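Local coordinates for 2-oxo-1,2-dihydroquinoline 8-monooxygenase, oxygenase component (PDB 1Z02), which probably hydroxylates 2-oxo-1,2-dihydroquinoline at position 8, as the oxygenase component of a monooxygenase with a Rieske [2Fe-2S] cluster and a mononuclear iron, at residues R71-K76 with F98-I103; A47-E52 with W329-R334. All coordinates share one frame; numbering follows the deposited sequence.

Overall arrangement
Contact 2 joins 47-52, early in the Rieske region, to 329-334 in the homotrimeric ring hydroxylase region, and contact 1 (71-76 with 98-103) is nested inside the long loop of chain that this closes. Contact 1 stays within the Rieske region, where the hairpin of strands 66-73 and 76-81 meets the loop leading into strand 102-104. Contact 2 sets strand 43-49 of a three-stranded sheet against strand 325-335 of the seven-stranded sheet. Their centres lie about 22 Å apart, yet Arg72 NH1 meets Thr50 CG2 at 3.5 Å. One contact thus ties the Rieske region together internally, and the other is one of the places where it packs against the larger region that holds the mononuclear iron.

Contact 1 (R71-K76 with F98-I103); sequences RRVNGK and FTKSTI
The backbones of Val73 and Lys100 come within 6.2 Å of each other at CA, where strand 71-73 runs into its turn and faces the loop that leads to strand 102-104, whereas the CA atoms of Arg71 and Ile103 are 8.4 Å apart. Arg71 spans the wider part. Its CG stands anti to the backbone N (chi1 -180°) and the chain runs on fully extended, carrying the guanidinium to the loop. NH2 donates to Thr99 O at 3.0 Å in a nearly straight bond (171°) that lies both in the guanidinium plane and in the carbonyl plane. Thr102 O also lies near the guanidinium plane, 2.8 Å from Arg71 NH2, while NH1 forms a salt bridge with Asp56. Val73 CG2 rests over one face of the guanidinium, toward its rim.

The first segment is the end of a beta hairpin in the Rieske [2Fe-2S] domain, closed by a type I' turn from Val73 to Lys76; Asn74 and Gly75 hold its two middle positions with positive phi. The second segment runs into strand 102-104, just ahead of the cluster ligand Cys105, and the side chain of Thr102 is about 13 Å from the cluster. Hydroxyls brace this loop from within: Thr99 OG1 and Thr102 OG1 share a hydrogen bond of 2.7 Å. Leu280 of a second subunit packs on both threonines.

Lys100 folds back over the turn, its chain bent at chi2 (-71°) and again at its end. The aliphatic part lies obliquely across Val73, with CD only 3.4 Å from Val73 CG1, a tight fit. Farther along, Lys100 CE passes Asn74 OD1 at 3.9 Å, the two side chains crossing at about a right angle.

Contact 2 (A47-E52 with W329-R334); sequences ALFTHE and WEILVR
Trp329 points CZ3, on the six-membered part of its indole, at one face of the Phe49 ring, 3.8 Å above the plane and over its centre. The pair is edge-to-face, with centroids 5.0 Å apart, although the planes meet at 52° and so are well short of perpendicular. At the rim of the same phenyl ring, in its plane, sits Ile331 CG2, 3.8 Å from Phe49 CE2. The edge of the indole also abuts backbone: Trp329 CZ2 is 3.6 Å from Ala47 O, and CH2 lies as close to Leu48 N. With CG anti to the carbonyl carbon (chi1 -69°), Trp329 reaches across to strand 47-49 from its own strand, while His202 stacks on its ring.

Ala47 and Leu48 form a classic beta bulge opposite Ile148. Immediately after it, Phe49 N donates to Glu52 OE1 at 2.8 Å, almost straight. Were Trp329 replaced by alanine, the face of Phe49 would probably lose its aromatic partner and a gap would open beside the bulge.

No hydrogen bond joins the two segments; the axes of strands 47-49 and 329-334 pass 10.7 Å apart. Between 47-52 and 329-334 the buried contact is therefore van der Waals, aromatic and aliphatic, and His202 adds a polar tie between the two regions through its NE2 bond to Glu52 OE1.

Contact 1 (R71-K76 with F98-I103)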
ATOM      1  N   ARG A  71      -4.304 -12.097  28.919  1.00 10.70           N
ATOM      2  CA  ARG A  71      -4.603 -13.482  29.261  1.00 11.60           C
ATOM      3  C   ARG A  71      -5.390 -13.533  30.557  1.00 11.03           C
ATOM      4  O   ARG A  71      -5.103 -12.782  31.489  1.00 12.41           O
ATOM      5  CB  ARG A  71      -3.323 -14.309  29.433  1.00 13.11           C
ATOM      6  CG  ARG A  71      -3.617 -15.773  29.783  1.00 12.99           C
ATOM      7  CD  ARG A  71      -2.394 -16.531  30.259  1.00 13.30           C
ATOM      8  NE  ARG A  71      -2.736 -17.918  30.577  1.00 10.87           N
ATOM      9  CZ  ARG A  71      -1.985 -18.730  31.321  1.00 13.09           C
ATOM     10  NH1 ARG A  71      -2.381 -19.974  31.551  1.00 14.87           N
ATOM     11  NH2 ARG A  71      -0.847 -18.300  31.849  1.00 12.08           N
ATOM     12  N   ARG A  72      -6.394 -14.402  30.616  1.00 12.58           N
ATOM     13  CA  ARG A  72      -7.179 -14.534  31.839  1.00 14.00           C
ATOM     14  C   ARG A  72      -6.753 -15.809  32.551  1.00 14.69           C
ATOM     15  O   ARG A  72      -6.783 -16.889  31.964  1.00 14.85           O
ATOM     16  CB  ARG A  72      -8.676 -14.608  31.543  1.00 13.39           C
ATOM     17  CG  ARG A  72      -9.532 -14.710  32.812  1.00 12.50           C
ATOM     18  CD  ARG A  72     -10.991 -15.038  32.499  1.00 10.73           C
ATOM     19  NE  ARG A  72     -11.653 -14.020  31.677  1.00 11.52           N
ATOM     20  CZ  ARG A  72     -12.040 -12.828  32.123  1.00 11.07           C
ATOM     21  NH1 ARG A  72     -12.627 -11.971  31.302  1.00 14.78           N
ATOM     22  NH2 ARG A  72     -11.851 -12.489  33.392  1.00 13.93           N
ATOM     23  N   VAL A  73      -6.334 -15.678  33.804  1.00 15.35           N
ATOM     24  CA  VAL A  73      -5.920 -16.833  34.587  1.00 17.60           C
ATOM     25  C   VAL A  73      -6.601 -16.792  35.947  1.00 16.51           C
ATOM     26  O   VAL A  73      -6.474 -15.813  36.683  1.00 16.26           O
ATOM     27  CB  VAL A  73      -4.403 -16.861  34.794  1.00 18.03           C
ATOM     28  CG1 VAL A  73      -4.015 -18.134  35.536  1.00 22.63           C
ATOM     29  CG2 VAL A  73      -3.704 -16.827  33.464  1.00 19.38           C
ATOM     30  N   ASN A  74      -7.317 -17.863  36.277  1.00 17.99           N
ATOM     31  CA  ASN A  74      -8.043 -17.946  37.540  1.00 17.57           C
ATOM     32  C   ASN A  74      -9.019 -16.783  37.657  1.00 16.32           C
ATOM     33  O   ASN A  74      -9.165 -16.187  38.721  1.00 15.81           O
ATOM     34  CB  ASN A  74      -7.081 -17.927  38.732  1.00 20.19           C
ATOM     35  CG  ASN A  74      -6.128 -19.116  38.738  1.00 23.16           C
ATOM     36  OD1 ASN A  74      -6.527 -20.254  38.480  1.00 24.58           O
ATOM     37  ND2 ASN A  74      -4.864 -18.854  39.045  1.00 24.22           N
ATOM     38  N   GLY A  75      -9.679 -16.460  36.552  1.00 16.45           N
ATOM     39  CA  GLY A  75     -10.641 -15.377  36.565  1.00 15.71           C
ATOM     40  C   GLY A  75     -10.062 -13.987  36.421  1.00 16.23           C
ATOM     41  O   GLY A  75     -10.786 -13.054  36.074  1.00 16.62           O
ATOM     42  N   LYS A  76      -8.767 -13.835  36.673  1.00 16.84           N
ATOM     43  CA  LYS A  76      -8.143 -12.522  36.565  1.00 18.54           C
ATOM     44  C   LYS A  76      -7.416 -12.299  35.233  1.00 18.17           C
ATOM     45  O   LYS A  76      -6.707 -13.177  34.743  1.00 19.19           O
ATOM     46  CB  LYS A  76      -7.175 -12.309  37.730  1.00 20.73           C
ATOM     47  CG  LYS A  76      -6.648 -10.894  37.828  1.00 25.30           C
ATOM     48  CD  LYS A  76      -5.710 -10.724  39.009  1.00 29.07           C
ATOM     49  CE  LYS A  76      -5.164  -9.297  39.079  1.00 32.46           C
ATOM     50  NZ  LYS A  76      -4.187  -9.121  40.195  1.00 33.46           N
ATOM     51  N   PHE A  98       2.963 -22.146  29.970  1.00 15.45           N
ATOM     52  CA  PHE A  98       3.261 -23.380  30.678  1.00 16.12           C
ATOM     53  C   PHE A  98       2.793 -23.411  32.127  1.00 16.95           C
ATOM     54  O   PHE A  98       2.659 -24.488  32.714  1.00 17.11           O
ATOM     55  CB  PHE A  98       4.762 -23.681  30.600  1.00 16.29           C
ATOM     56  CG  PHE A  98       5.248 -23.937  29.203  1.00 17.28           C
ATOM     57  CD1 PHE A  98       5.843 -22.921  28.459  1.00 18.86           C
ATOM     58  CD2 PHE A  98       5.080 -25.187  28.615  1.00 18.46           C
ATOM     59  CE1 PHE A  98       6.255 -23.144  27.148  1.00 17.90           C
ATOM     60  CE2 PHE A  98       5.489 -25.423  27.301  1.00 19.05           C
ATOM     61  CZ  PHE A  98       6.080 -24.397  26.569  1.00 19.76           C
ATOM     62  N   THR A  99       2.546 -22.239  32.703  1.00 16.75           N
ATOM     63  CA  THR A  99       2.079 -22.154  34.083  1.00 17.64           C
ATOM     64  C   THR A  99       0.995 -21.091  34.200  1.00 17.80           C
ATOM     65  O   THR A  99       0.755 -20.337  33.261  1.00 17.59           O
ATOM     66  CB  THR A  99       3.231 -21.813  35.064  1.00 16.37           C
ATOM     67  OG1 THR A  99       3.777 -20.527  34.747  1.00 17.14           O
ATOM     68  CG2 THR A  99       4.326 -22.871  34.987  1.00 15.99           C
ATOM     69  N   LYS A 100       0.346 -21.047  35.359  1.00 18.51           N
ATOM     70  CA  LYS A 100      -0.724 -20.099  35.632  1.00 19.61           C
ATOM     71  C   LYS A 100      -0.245 -18.664  35.826  1.00 18.88           C
ATOM     72  O   LYS A 100      -1.041 -17.731  35.758  1.00 17.48           O
ATOM     73  CB  LYS A 100      -1.481 -20.525  36.891  1.00 24.03           C
ATOM     74  CG  LYS A 100      -2.358 -21.756  36.734  1.00 28.38           C
ATOM     75  CD  LYS A 100      -3.574 -21.454  35.881  1.00 31.73           C
ATOM     76  CE  LYS A 100      -4.581 -22.577  35.975  1.00 35.60           C
ATOM     77  NZ  LYS A 100      -3.973 -23.897  35.653  1.00 37.61           N
ATOM     78  N   SER A 101       1.048 -18.485  36.071  1.00 17.63           N
ATOM     79  CA  SER A 101       1.584 -17.154  36.307  1.00 17.32           C
ATOM     80  C   SER A 101       2.482 -16.603  35.206  1.00 16.36           C
ATOM     81  O   SER A 101       3.083 -15.545  35.378  1.00 15.37           O
ATOM     82  CB  SER A 101       2.368 -17.158  37.616  1.00 17.52           C
ATOM     83  OG  SER A 101       3.523 -17.974  37.492  1.00 18.92           O
ATOM     84  N   THR A 102       2.576 -17.293  34.076  1.00 15.62           N
ATOM     85  CA  THR A 102       3.450 -16.818  33.011  1.00 14.06           C
ATOM     86  C   THR A 102       2.857 -16.930  31.617  1.00 12.55           C
ATOM     87  O   THR A 102       1.757 -17.446  31.427  1.00 12.05           O
ATOM     88  CB  THR A 102       4.779 -17.612  32.993  1.00 15.82           C
ATOM     89  OG1 THR A 102       4.516 -18.979  32.625  1.00 15.15           O
ATOM     90  CG2 THR A 102       5.438 -17.575  34.364  1.00 15.42           C
ATOM     91  N   ILE A 103       3.611 -16.415  30.652  1.00 12.18           N
ATOM     92  CA  ILE A 103       3.270 -16.492  29.237  1.00 10.14           C
ATOM     93  C   ILE A 103       4.620 -16.585  28.538  1.00 10.53           C
ATOM     94  O   ILE A 103       5.548 -15.845  28.866  1.00 10.83           O
ATOM     95  CB  ILE A 103       2.475 -15.254  28.711  1.00  9.61           C
ATOM     96  CG1 ILE A 103       2.080 -15.508  27.249  1.00  8.69           C
ATOM     97  CG2 ILE A 103       3.301 -13.973  28.847  1.00  7.67           C
ATOM     98  CD1 ILE A 103       1.259 -14.446  26.612  1.00  9.80           C
TER

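Contact 2 (A47-E52 with W329-R334)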
ATOM      1  N   ALA A  47     -10.285  -2.425  26.305  1.00 10.34           N
ATOM      2  CA  ALA A  47      -9.479  -3.329  25.490  1.00 10.68           C
ATOM      3  C   ALA A  47     -10.308  -4.407  24.803  1.00 10.68           C
ATOM      4  O   ALA A  47     -10.172  -4.646  23.595  1.00 10.60           O
ATOM      5  CB  ALA A  47      -8.391  -3.986  26.355  1.00 13.21           C
ATOM      6  N   LEU A  48     -11.156  -5.071  25.580  1.00  9.84           N
ATOM      7  CA  LEU A  48     -11.988  -6.150  25.053  1.00 10.24           C
ATOM      8  C   LEU A  48     -13.204  -6.329  25.938  1.00 10.24           C
ATOM      9  O   LEU A  48     -13.197  -5.910  27.090  1.00 10.47           O
ATOM     10  CB  LEU A  48     -11.203  -7.472  25.059  1.00 10.44           C
ATOM     11  CG  LEU A  48      -9.968  -7.650  24.173  1.00 10.40           C
ATOM     12  CD1 LEU A  48      -9.195  -8.876  24.620  1.00 10.31           C
ATOM     13  CD2 LEU A  48     -10.393  -7.777  22.724  1.00 13.62           C
ATOM     14  N   PHE A  49     -14.253  -6.929  25.390  1.00 11.24           N
ATOM     15  CA  PHE A  49     -15.435  -7.225  26.179  1.00 11.21           C
ATOM     16  C   PHE A  49     -15.036  -8.483  26.937  1.00 11.35           C
ATOM     17  O   PHE A  49     -14.200  -9.259  26.470  1.00 10.02           O
ATOM     18  CB  PHE A  49     -16.641  -7.542  25.289  1.00 12.93           C
ATOM     19  CG  PHE A  49     -17.309  -6.327  24.705  1.00 12.66           C
ATOM     20  CD1 PHE A  49     -17.313  -6.119  23.327  1.00 13.10           C
ATOM     21  CD2 PHE A  49     -17.950  -5.401  25.529  1.00 13.35           C
ATOM     22  CE1 PHE A  49     -17.947  -5.001  22.770  1.00 12.56           C
ATOM     23  CE2 PHE A  49     -18.587  -4.275  24.985  1.00 13.13           C
ATOM     24  CZ  PHE A  49     -18.584  -4.079  23.600  1.00 14.24           C
ATOM     25  N   THR A  50     -15.619  -8.692  28.105  1.00 13.08           N
ATOM     26  CA  THR A  50     -15.305  -9.866  28.893  1.00 12.78           C
ATOM     27  C   THR A  50     -15.487 -11.152  28.086  1.00 11.89           C
ATOM     28  O   THR A  50     -14.681 -12.077  28.195  1.00 12.33           O
ATOM     29  CB  THR A  50     -16.190  -9.900  30.162  1.00 14.29           C
ATOM     30  OG1 THR A  50     -15.800  -8.832  31.040  1.00 13.97           O
ATOM     31  CG2 THR A  50     -16.058 -11.225  30.887  1.00 15.20           C
ATOM     32  N   HIS A  51     -16.528 -11.200  27.261  1.00 11.83           N
ATOM     33  CA  HIS A  51     -16.790 -12.395  26.467  1.00 13.87           C
ATOM     34  C   HIS A  51     -15.721 -12.661  25.408  1.00 13.95           C
ATOM     35  O   HIS A  51     -15.685 -13.736  24.809  1.00 15.00           O
ATOM     36  CB  HIS A  51     -18.190 -12.330  25.832  1.00 13.92           C
ATOM     37  CG  HIS A  51     -18.370 -11.224  24.840  1.00 13.69           C
ATOM     38  ND1 HIS A  51     -17.790 -11.241  23.588  1.00 15.80           N
ATOM     39  CD2 HIS A  51     -19.103 -10.087  24.898  1.00 13.00           C
ATOM     40  CE1 HIS A  51     -18.161 -10.165  22.919  1.00 14.04           C
ATOM     41  NE2 HIS A  51     -18.960  -9.447  23.692  1.00 14.10           N
ATOM     42  N   GLU A  52     -14.833 -11.696  25.193  1.00 13.23           N
ATOM     43  CA  GLU A  52     -13.771 -11.874  24.212  1.00 11.12           C
ATOM     44  C   GLU A  52     -12.521 -12.487  24.832  1.00 11.05           C
ATOM     45  O   GLU A  52     -11.527 -12.703  24.139  1.00  9.78           O
ATOM     46  CB  GLU A  52     -13.415 -10.537  23.574  1.00 11.68           C
ATOM     47  CG  GLU A  52     -14.458 -10.006  22.625  1.00 11.07           C
ATOM     48  CD  GLU A  52     -14.058  -8.681  22.004  1.00 10.81           C
ATOM     49  OE1 GLU A  52     -14.074  -7.663  22.721  1.00 10.67           O
ATOM     50  OE2 GLU A  52     -13.722  -8.657  20.798  1.00 12.96           O
ATOM     51  N   TRP A 329     -15.857   2.146  19.757  1.00 10.46           N
ATOM     52  CA  TRP A 329     -16.719   1.427  20.687  1.00 11.28           C
ATOM     53  C   TRP A 329     -18.071   2.108  20.841  1.00 10.95           C
ATOM     54  O   TRP A 329     -18.153   3.335  20.900  1.00 10.43           O
ATOM     55  CB  TRP A 329     -16.063   1.335  22.068  1.00  9.59           C
ATOM     56  CG  TRP A 329     -14.862   0.442  22.131  1.00  9.68           C
ATOM     57  CD1 TRP A 329     -13.663   0.616  21.492  1.00  8.36           C
ATOM     58  CD2 TRP A 329     -14.732  -0.758  22.905  1.00  9.75           C
ATOM     59  NE1 TRP A 329     -12.799  -0.401  21.826  1.00  9.62           N
ATOM     60  CE2 TRP A 329     -13.430  -1.259  22.691  1.00  8.13           C
ATOM     61  CE3 TRP A 329     -15.594  -1.461  23.761  1.00  9.08           C
ATOM     62  CZ2 TRP A 329     -12.965  -2.429  23.304  1.00 11.41           C
ATOM     63  CZ3 TRP A 329     -15.133  -2.623  24.369  1.00 10.81           C
ATOM     64  CH2 TRP A 329     -13.830  -3.094  24.136  1.00 11.07           C
ATOM     65  N   GLU A 330     -19.126   1.295  20.894  1.00 11.11           N
ATOM     66  CA  GLU A 330     -20.493   1.776  21.091  1.00 12.85           C
ATOM     67  C   GLU A 330     -21.155   0.843  22.090  1.00 11.29           C
ATOM     68  O   GLU A 330     -21.381  -0.318  21.773  1.00 11.27           O
ATOM     69  CB  GLU A 330     -21.322   1.698  19.814  1.00 13.94           C
ATOM     70  CG  GLU A 330     -20.885   2.551  18.674  1.00 14.43           C
ATOM     71  CD  GLU A 330     -21.751   2.309  17.470  1.00 15.77           C
ATOM     72  OE1 GLU A 330     -22.944   2.679  17.505  1.00 13.99           O
ATOM     73  OE2 GLU A 330     -21.245   1.725  16.494  1.00 13.92           O
ATOM     74  N   ILE A 331     -21.454   1.324  23.291  1.00 10.33           N
ATOM     75  CA  ILE A 331     -22.137   0.473  24.251  1.00  9.95           C
ATOM     76  C   ILE A 331     -23.335   1.174  24.870  1.00 11.80           C
ATOM     77  O   ILE A 331     -23.379   2.405  24.973  1.00 14.21           O
ATOM     78  CB  ILE A 331     -21.197  -0.014  25.409  1.00 10.23           C
ATOM     79  CG1 ILE A 331     -20.800   1.165  26.304  1.00  9.62           C
ATOM     80  CG2 ILE A 331     -19.985  -0.729  24.829  1.00  8.37           C
ATOM     81  CD1 ILE A 331     -20.111   0.768  27.579  1.00  4.45           C
ATOM     82  N   LEU A 332     -24.312   0.367  25.268  1.00 12.40           N
ATOM     83  CA  LEU A 332     -25.520   0.855  25.917  1.00 11.43           C
ATOM     84  C   LEU A 332     -25.508   0.212  27.288  1.00 12.82           C
ATOM     85  O   LEU A 332     -25.289  -0.993  27.415  1.00 13.10           O
ATOM     86  CB  LEU A 332     -26.774   0.430  25.145  1.00 11.72           C
ATOM     87  CG  LEU A 332     -26.939   1.074  23.771  1.00 10.20           C
ATOM     88  CD1 LEU A 332     -28.155   0.520  23.074  1.00 10.47           C
ATOM     89  CD2 LEU A 332     -27.035   2.580  23.939  1.00  9.96           C
ATOM     90  N   VAL A 333     -25.731   1.025  28.309  1.00 14.73           N
ATOM     91  CA  VAL A 333     -25.720   0.544  29.679  1.00 15.83           C
ATOM     92  C   VAL A 333     -27.062   0.788  30.354  1.00 16.57           C
ATOM     93  O   VAL A 333     -27.693   1.825  30.146  1.00 16.76           O
ATOM     94  CB  VAL A 333     -24.611   1.260  30.495  1.00 15.97           C
ATOM     95  CG1 VAL A 333     -24.538   0.676  31.898  1.00 16.08           C
ATOM     96  CG2 VAL A 333     -23.257   1.113  29.793  1.00 17.08           C
ATOM     97  N   ARG A 334     -27.502  -0.189  31.138  1.00 17.83           N
ATOM     98  CA  ARG A 334     -28.747  -0.083  31.893  1.00 19.41           C
ATOM     99  C   ARG A 334     -28.616  -0.965  33.127  1.00 20.85           C
ATOM    100  O   ARG A 334     -28.211  -2.121  33.025  1.00 21.72           O
ATOM    101  CB  ARG A 334     -29.950  -0.547  31.072  1.00 19.94           C
ATOM    102  CG  ARG A 334     -31.267  -0.310  31.801  1.00 19.67           C
ATOM    103  CD  ARG A 334     -32.463  -0.971  31.145  1.00 19.61           C
ATOM    104  NE  ARG A 334     -33.683  -0.675  31.898  1.00 22.15           N
ATOM    105  CZ  ARG A 334     -34.664   0.107  31.454  1.00 21.93           C
ATOM    106  NH1 ARG A 334     -35.734   0.325  32.208  1.00 24.25           N
ATOM    107  NH2 ARG A 334     -34.584   0.665  30.254  1.00 20.61           N
TER